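Local structure of bacteriophage virulence determinant (Salmonella enterica subsp. enterica serovar Typhimurium str. 14028S, 6GGR) at residues 38-43 with 80-85; 159-164 with 198-203. The protein probably acts as a zinc-dependent protease of the PipA family, a phage-encoded Salmonella effector thought to cleave host NF-kappaB transcription factors. One frame throughout, in Å; residues are numbered along the deposited sequence.

Interactions 1 and 2 come in series along the chain, and their centres are about 16 Å apart. Helix 64-84 ties them together. Its last turn receives the loop 38-43 in interaction 1, while Val73, Leu74 and Ile77 farther back along it pack against Phe164 from the first segment of interaction 2. The two contacts also meet directly through Met198, whose CE lies 3.9 Å from Asp80 CB. Interaction 1 lies near the surface, away from the zinc site; interaction 2 joins the start of helix 160-173, which carries His166 and His170, to the loop after helix 186-197. The pair thus illustrates how one helix can adjoin both a peripheral loop and the metal-binding helix.

Interaction 1: residues 38-43 with 80-85; sequences ARLEPM and DAYTQS
Tyr82 reaches out from the last turn of helix 64-84 into the loop 38-43, combining one polar contact with several apolar ones. The polar contact is made by its hydroxyl, which accepts a hydrogen bond from Leu40 N; at 3.3 Å between Leu40 N and Tyr82 OH it is long but fairly straight, with an N-H...O angle of 158°. The same oxygen is also hydrogen-bonded to Asn93 OD1, so the tip of the ring is held both by the loop backbone and by a side chain of the next helix.

Apolar contacts accompany this bond. Leu40 crosses the tyrosine at about a right angle, bringing its CB to 3.9 Å from Tyr82 CZ. Farther back along the ring, Ala38 CA comes within 3.8 Å of Tyr82 CE2, and the proline ring of Pro42 approaches obliquely, its CG 4.2 Å from Tyr82 CD2. Pro42 is shared with Thr83: its CG lies 3.7 Å from the methyl Thr83 CG2. With chi1 at 59°, Thr83 sets that methyl beside its own backbone N and turned to the proline, while its hydroxyl lies within hydrogen-bonding reach of both Glu79 O and Asp80 O.

The loop thus closes over the C-terminal end of helix 64-84 and also borders helix 86-100, where Ala38 rests on Arg89, Leu40 touches Asn93, and Arg39, salt-bridged to Asp35, forms another bridge to Asp97.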
ATOM      1  N   ALA B  38       7.098  14.679  29.020  1.00 43.93           N
ATOM      2  CA  ALA B  38       5.701  14.974  28.706  1.00 49.47           C
ATOM      3  C   ALA B  38       5.448  16.473  28.857  1.00 49.08           C
ATOM      4  O   ALA B  38       4.708  16.934  29.729  1.00 48.56           O
ATOM      5  CB  ALA B  38       4.777  14.161  29.601  1.00 40.80           C
ATOM      6  N   ARG B  39       6.082  17.244  27.974  1.00 46.65           N
ATOM      7  CA  ARG B  39       6.012  18.696  28.051  1.00 49.30           C
ATOM      8  C   ARG B  39       4.959  19.307  27.134  1.00 49.27           C
ATOM      9  O   ARG B  39       4.641  20.489  27.293  1.00 60.40           O
ATOM     10  CB  ARG B  39       7.382  19.315  27.744  1.00 51.96           C
ATOM     11  CG  ARG B  39       7.937  19.052  26.359  1.00 51.87           C
ATOM     12  CD  ARG B  39       9.224  19.847  26.163  1.00 55.09           C
ATOM     13  NE  ARG B  39      10.087  19.300  25.117  1.00 60.33           N
ATOM     14  CZ  ARG B  39      10.094  19.694  23.846  1.00 66.83           C
ATOM     15  NH1 ARG B  39      10.926  19.124  22.983  1.00 75.32           N
ATOM     16  NH2 ARG B  39       9.274  20.653  23.428  1.00 60.57           N
ATOM     17  N   LEU B  40       4.409  18.543  26.193  1.00 47.12           N
ATOM     18  CA  LEU B  40       3.290  19.001  25.382  1.00 47.04           C
ATOM     19  C   LEU B  40       1.982  18.492  25.974  1.00 45.12           C
ATOM     20  O   LEU B  40       1.942  17.472  26.667  1.00 54.40           O
ATOM     21  CB  LEU B  40       3.418  18.522  23.936  1.00 46.19           C
ATOM     22  CG  LEU B  40       4.788  18.632  23.265  1.00 58.63           C
ATOM     23  CD1 LEU B  40       4.691  18.169  21.822  1.00 58.19           C
ATOM     24  CD2 LEU B  40       5.332  20.046  23.335  1.00 58.91           C
ATOM     25  N   GLU B  41       0.903  19.216  25.687  1.00 50.70           N
ATOM     26  CA  GLU B  41      -0.412  18.847  26.192  1.00 57.65           C
ATOM     27  C   GLU B  41      -1.055  17.841  25.243  1.00 53.23           C
ATOM     28  O   GLU B  41      -1.287  18.176  24.075  1.00 59.31           O
ATOM     29  CB  GLU B  41      -1.296  20.075  26.337  1.00 71.18           C
ATOM     30  CG  GLU B  41      -2.282  19.992  27.500  1.00 87.34           C
ATOM     31  CD  GLU B  41      -3.537  19.218  27.152  1.00 90.27           C
ATOM     32  OE1 GLU B  41      -4.152  19.520  26.107  1.00 90.31           O
ATOM     33  OE2 GLU B  41      -3.903  18.308  27.922  1.00 85.92           O
ATOM     34  N   PRO B  42      -1.354  16.613  25.688  1.00 61.92           N
ATOM     35  CA  PRO B  42      -1.856  15.592  24.746  1.00 59.92           C
ATOM     36  C   PRO B  42      -3.069  16.012  23.928  1.00 61.82           C
ATOM     37  O   PRO B  42      -3.133  15.703  22.733  1.00 50.50           O
ATOM     38  CB  PRO B  42      -2.188  14.415  25.673  1.00 54.29           C
ATOM     39  CG  PRO B  42      -1.260  14.568  26.812  1.00 52.95           C
ATOM     40  CD  PRO B  42      -1.114  16.048  27.026  1.00 56.04           C
ATOM     41  N   MET B  43      -4.041  16.693  24.534  1.00 68.97           N
ATOM     42  CA  MET B  43      -5.266  17.030  23.816  1.00 69.06           C
ATOM     43  C   MET B  43      -5.066  18.107  22.755  1.00 69.83           C
ATOM     44  O   MET B  43      -6.050  18.511  22.128  1.00 74.24           O
ATOM     45  CB  MET B  43      -6.344  17.467  24.810  1.00 72.16           C
ATOM     46  CG  MET B  43      -7.115  16.304  25.417  1.00 86.49           C
ATOM     47  SD  MET B  43      -8.041  16.749  26.901  1.00 98.24           S
ATOM     48  CE  MET B  43      -6.749  16.675  28.140  1.00 97.16           C
ATOM     49  N   ASP B  80      -3.325   8.934  23.672  1.00 38.94           N
ATOM     50  CA  ASP B  80      -2.905   7.725  24.376  1.00 38.35           C
ATOM     51  C   ASP B  80      -1.421   7.455  24.176  1.00 41.35           C
ATOM     52  O   ASP B  80      -0.717   7.086  25.122  1.00 44.04           O
ATOM     53  CB  ASP B  80      -3.724   6.524  23.905  1.00 45.72           C
ATOM     54  CG  ASP B  80      -5.147   6.546  24.421  1.00 65.67           C
ATOM     55  OD1 ASP B  80      -5.398   7.193  25.460  1.00 74.36           O
ATOM     56  OD2 ASP B  80      -6.015   5.910  23.788  1.00 71.64           O
ATOM     57  N   ALA B  81      -0.929   7.618  22.946  1.00 34.01           N
ATOM     58  CA  ALA B  81       0.472   7.324  22.667  1.00 33.93           C
ATOM     59  C   ALA B  81       1.398   8.258  23.434  1.00 35.29           C
ATOM     60  O   ALA B  81       2.447   7.833  23.932  1.00 36.16           O
ATOM     61  CB  ALA B  81       0.741   7.428  21.168  1.00 31.24           C
ATOM     62  N   TYR B  82       1.033   9.535  23.536  1.00 41.65           N
ATOM     63  CA  TYR B  82       1.892  10.486  24.233  1.00 41.10           C
ATOM     64  C   TYR B  82       1.868  10.257  25.739  1.00 44.20           C
ATOM     65  O   TYR B  82       2.901  10.376  26.407  1.00 45.31           O
ATOM     66  CB  TYR B  82       1.463  11.913  23.902  1.00 43.44           C
ATOM     67  CG  TYR B  82       2.540  12.944  24.152  1.00 47.48           C
ATOM     68  CD1 TYR B  82       3.504  13.215  23.191  1.00 54.66           C
ATOM     69  CD2 TYR B  82       2.594  13.641  25.349  1.00 37.55           C
ATOM     70  CE1 TYR B  82       4.489  14.154  23.415  1.00 52.69           C
ATOM     71  CE2 TYR B  82       3.573  14.586  25.580  1.00 45.29           C
ATOM     72  CZ  TYR B  82       4.519  14.836  24.612  1.00 50.75           C
ATOM     73  OH  TYR B  82       5.494  15.775  24.846  1.00 45.37           O
ATOM     74  N   THR B  83       0.700   9.930  26.295  1.00 44.73           N
ATOM     75  CA  THR B  83       0.610   9.702  27.732  1.00 38.85           C
ATOM     76  C   THR B  83       1.295   8.404  28.143  1.00 47.69           C
ATOM     77  O   THR B  83       1.767   8.291  29.279  1.00 42.39           O
ATOM     78  CB  THR B  83      -0.856   9.673  28.176  1.00 58.32           C
ATOM     79  OG1 THR B  83      -1.557   8.639  27.472  1.00 59.02           O
ATOM     80  CG2 THR B  83      -1.528  11.005  27.909  1.00 62.02           C
ATOM     81  N   GLN B  84       1.374   7.425  27.238  1.00 40.13           N
ATOM     82  CA  GLN B  84       1.785   6.074  27.597  1.00 39.99           C
ATOM     83  C   GLN B  84       3.164   5.675  27.089  1.00 43.20           C
ATOM     84  O   GLN B  84       3.781   4.786  27.684  1.00 45.39           O
ATOM     85  CB  GLN B  84       0.761   5.054  27.069  1.00 35.13           C
ATOM     86  CG  GLN B  84      -0.621   5.194  27.692  1.00 53.81           C
ATOM     87  CD  GLN B  84      -1.651   4.276  27.053  1.00 79.33           C
ATOM     88  OE1 GLN B  84      -2.466   4.710  26.237  1.00 76.61           O
ATOM     89  NE2 GLN B  84      -1.625   3.005  27.432  1.00 99.23           N
ATOM     90  N   SER B  85       3.623   6.281  26.008  1.00 28.94           N
ATOM     91  CA  SER B  85       4.881   5.908  25.405  1.00 23.06           C
ATOM     92  C   SER B  85       5.940   6.964  25.411  1.00 31.49           C
ATOM     93  O   SER B  85       5.832   7.942  24.770  1.00 32.98           O
ATOM     94  CB  SER B  85       4.673   5.464  23.932  1.00 28.78           C
ATOM     95  OG  SER B  85       5.843   5.117  23.318  1.00 31.03           O
TER

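Interaction 2: residues 159-164 with 198-203; sequences DTTRSF and MGHTSP
Asp159 and His200 form the central pair of a polar contact between the first turn of helix 160-173 and the loop that follows helix 186-197. His200 NE2 donates to Asp159 OD2 over 2.6 Å. The oxygen lies in the ring plane and is met on its syn side, somewhat out of the carboxylate plane; the N-H...O angle is only 139°, a short but bent bond. Asp159 also caps the helix, as its OD1 accepts from Arg162 N; one carboxylate therefore serves both the helix start and the loop. Beside it, Thr161 CB lies 3.8 Å from His200 CD2.

Arg162 makes the second link. Bent at chi3 (-73°), its chain turns NH2 toward Ser202 OG, 3.1 Å away in the guanidinium plane, along a nearly straight bond of 168°. Ser202 OG is also hydrogen-bonded to His200 ND1, joining both links. A water donates to Asp159 OD1 and accepts from Arg162 NE, while NH1 of the arginine binds Asn192 and Tyr149 makes a cation-pi contact with it.

One turn beyond Arg162 stands His166, a zinc ligand with His170 and Asp177, although no zinc is bound to this chain in the model. The N-capped helix start is consistent with the HxxxH helix of a zincin-like site.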
ATOM      1  N   ASP B 159      -4.581  -3.330  12.716  1.00 29.94           N
ATOM      2  CA  ASP B 159      -5.671  -2.651  13.400  1.00 28.24           C
ATOM      3  C   ASP B 159      -5.446  -1.145  13.328  1.00 32.26           C
ATOM      4  O   ASP B 159      -4.383  -0.668  12.924  1.00 37.18           O
ATOM      5  CB  ASP B 159      -5.795  -3.120  14.857  1.00 39.31           C
ATOM      6  CG  ASP B 159      -4.692  -2.580  15.752  1.00 38.19           C
ATOM      7  OD1 ASP B 159      -3.528  -2.487  15.305  1.00 35.46           O
ATOM      8  OD2 ASP B 159      -5.000  -2.243  16.914  1.00 46.69           O
ATOM      9  N   THR B 160      -6.475  -0.396  13.725  1.00 27.57           N
ATOM     10  CA  THR B 160      -6.439   1.058  13.583  1.00 33.47           C
ATOM     11  C   THR B 160      -5.225   1.645  14.293  1.00 28.27           C
ATOM     12  O   THR B 160      -4.514   2.490  13.737  1.00 27.83           O
ATOM     13  CB  THR B 160      -7.732   1.662  14.135  1.00 37.52           C
ATOM     14  OG1 THR B 160      -8.851   1.090  13.452  1.00 42.69           O
ATOM     15  CG2 THR B 160      -7.755   3.175  13.949  1.00 40.44           C
ATOM     16  N   THR B 161      -4.969   1.205  15.524  1.00 24.13           N
ATOM     17  CA  THR B 161      -3.869   1.775  16.295  1.00 26.72           C
ATOM     18  C   THR B 161      -2.546   1.617  15.555  1.00 26.28           C
ATOM     19  O   THR B 161      -1.836   2.602  15.318  1.00 26.22           O
ATOM     20  CB  THR B 161      -3.803   1.124  17.674  1.00 37.97           C
ATOM     21  OG1 THR B 161      -5.076   1.253  18.319  1.00 35.82           O
ATOM     22  CG2 THR B 161      -2.731   1.794  18.535  1.00 39.80           C
ATOM     23  N   ARG B 162      -2.207   0.385  15.161  1.00 27.30           N
ATOM     24  CA  ARG B 162      -0.949   0.156  14.457  1.00 30.34           C
ATOM     25  C   ARG B 162      -0.884   0.964  13.167  1.00 28.66           C
ATOM     26  O   ARG B 162       0.136   1.594  12.870  1.00 26.47           O
ATOM     27  CB  ARG B 162      -0.761  -1.333  14.159  1.00 22.61           C
ATOM     28  CG  ARG B 162       0.580  -1.646  13.496  1.00 27.50           C
ATOM     29  CD  ARG B 162       0.859  -3.147  13.400  1.00 27.26           C
ATOM     30  NE  ARG B 162       1.195  -3.752  14.691  1.00 29.94           N
ATOM     31  CZ  ARG B 162       2.411  -3.753  15.237  1.00 28.82           C
ATOM     32  NH1 ARG B 162       3.431  -3.175  14.619  1.00 26.57           N
ATOM     33  NH2 ARG B 162       2.616  -4.334  16.410  1.00 28.12           N
ATOM     34  N   SER B 163      -1.963   0.958  12.382  1.00 33.53           N
ATOM     35  CA  SER B 163      -1.943   1.667  11.105  1.00 32.07           C
ATOM     36  C   SER B 163      -1.773   3.166  11.315  1.00 25.00           C
ATOM     37  O   SER B 163      -0.990   3.819  10.616  1.00 32.54           O
ATOM     38  CB  SER B 163      -3.221   1.377  10.324  1.00 29.89           C
ATOM     39  OG  SER B 163      -3.420  -0.015  10.163  1.00 33.14           O
ATOM     40  N   PHE B 164      -2.509   3.731  12.275  1.00 24.43           N
ATOM     41  CA  PHE B 164      -2.402   5.160  12.555  1.00 28.39           C
ATOM     42  C   PHE B 164      -1.000   5.521  13.027  1.00 33.51           C
ATOM     43  O   PHE B 164      -0.399   6.490  12.548  1.00 29.79           O
ATOM     44  CB  PHE B 164      -3.446   5.563  13.597  1.00 32.32           C
ATOM     45  CG  PHE B 164      -4.787   5.915  13.011  1.00 34.14           C
ATOM     46  CD1 PHE B 164      -5.427   5.058  12.131  1.00 37.00           C
ATOM     47  CD2 PHE B 164      -5.415   7.100  13.358  1.00 34.63           C
ATOM     48  CE1 PHE B 164      -6.657   5.384  11.599  1.00 42.84           C
ATOM     49  CE2 PHE B 164      -6.645   7.429  12.834  1.00 36.65           C
ATOM     50  CZ  PHE B 164      -7.270   6.571  11.953  1.00 48.47           C
ATOM     51  N   MET B 198       2.394   1.297  24.803  1.00 29.23           N
ATOM     52  CA  MET B 198       0.997   1.670  24.999  1.00 33.83           C
ATOM     53  C   MET B 198       0.164   0.551  25.609  1.00 34.20           C
ATOM     54  O   MET B 198      -1.030   0.755  25.850  1.00 40.83           O
ATOM     55  CB  MET B 198       0.365   2.078  23.661  1.00 29.37           C
ATOM     56  CG  MET B 198       0.926   3.349  23.049  1.00 34.85           C
ATOM     57  SD  MET B 198       0.249   3.654  21.408  1.00 32.27           S
ATOM     58  CE  MET B 198      -1.417   4.148  21.843  1.00 33.79           C
ATOM     59  N   GLY B 199       0.746  -0.620  25.852  1.00 30.87           N
ATOM     60  CA  GLY B 199      -0.041  -1.749  26.300  1.00 37.95           C
ATOM     61  C   GLY B 199      -0.819  -2.426  25.198  1.00 42.58           C
ATOM     62  O   GLY B 199      -1.787  -3.137  25.483  1.00 42.23           O
ATOM     63  N   HIS B 200      -0.437  -2.216  23.943  1.00 37.57           N
ATOM     64  CA  HIS B 200      -1.081  -2.895  22.828  1.00 30.76           C
ATOM     65  C   HIS B 200      -0.608  -4.343  22.758  1.00 28.92           C
ATOM     66  O   HIS B 200       0.596  -4.615  22.719  1.00 37.09           O
ATOM     67  CB  HIS B 200      -0.779  -2.166  21.522  1.00 38.67           C
ATOM     68  CG  HIS B 200      -1.789  -2.413  20.447  1.00 39.39           C
ATOM     69  ND1 HIS B 200      -1.747  -3.522  19.629  1.00 41.73           N
ATOM     70  CD2 HIS B 200      -2.874  -1.700  20.060  1.00 38.09           C
ATOM     71  CE1 HIS B 200      -2.758  -3.478  18.779  1.00 45.38           C
ATOM     72  NE2 HIS B 200      -3.456  -2.382  19.020  1.00 40.84           N
ATOM     73  N   THR B 201      -1.564  -5.273  22.730  1.00 28.62           N
ATOM     74  CA  THR B 201      -1.273  -6.699  22.860  1.00 39.94           C
ATOM     75  C   THR B 201      -0.733  -7.329  21.577  1.00 43.03           C
ATOM     76  O   THR B 201      -0.132  -8.409  21.643  1.00 39.41           O
ATOM     77  CB  THR B 201      -2.549  -7.432  23.299  1.00 60.82           C
ATOM     78  OG1 THR B 201      -2.966  -6.935  24.577  1.00 62.61           O
ATOM     79  CG2 THR B 201      -2.338  -8.944  23.391  1.00 83.53           C
ATOM     80  N   SER B 202      -0.932  -6.696  20.428  1.00 34.29           N
ATOM     81  CA  SER B 202      -0.595  -7.335  19.161  1.00 35.54           C
ATOM     82  C   SER B 202       0.867  -7.778  19.167  1.00 40.61           C
ATOM     83  O   SER B 202       1.726  -7.067  19.702  1.00 35.55           O
ATOM     84  CB  SER B 202      -0.844  -6.378  17.994  1.00 35.32           C
ATOM     85  OG  SER B 202       0.091  -5.309  17.992  1.00 36.62           O
ATOM     86  N   PRO B 203       1.190  -8.937  18.589  1.00 41.26           N
ATOM     87  CA  PRO B 203       2.595  -9.325  18.492  1.00 39.35           C
ATOM     88  C   PRO B 203       3.357  -8.333  17.644  1.00 37.79           C
ATOM     89  O   PRO B 203       2.807  -7.757  16.687  1.00 30.98           O
ATOM     90  CB  PRO B 203       2.534 -10.709  17.823  1.00 49.66           C
ATOM     91  CG  PRO B 203       1.123 -11.160  17.937  1.00 41.65           C
ATOM     92  CD  PRO B 203       0.296  -9.928  17.969  1.00 39.94           C
TER
HETATM   93  O   HOH W   1      -1.642  -4.358  15.168  1.00 39.52           O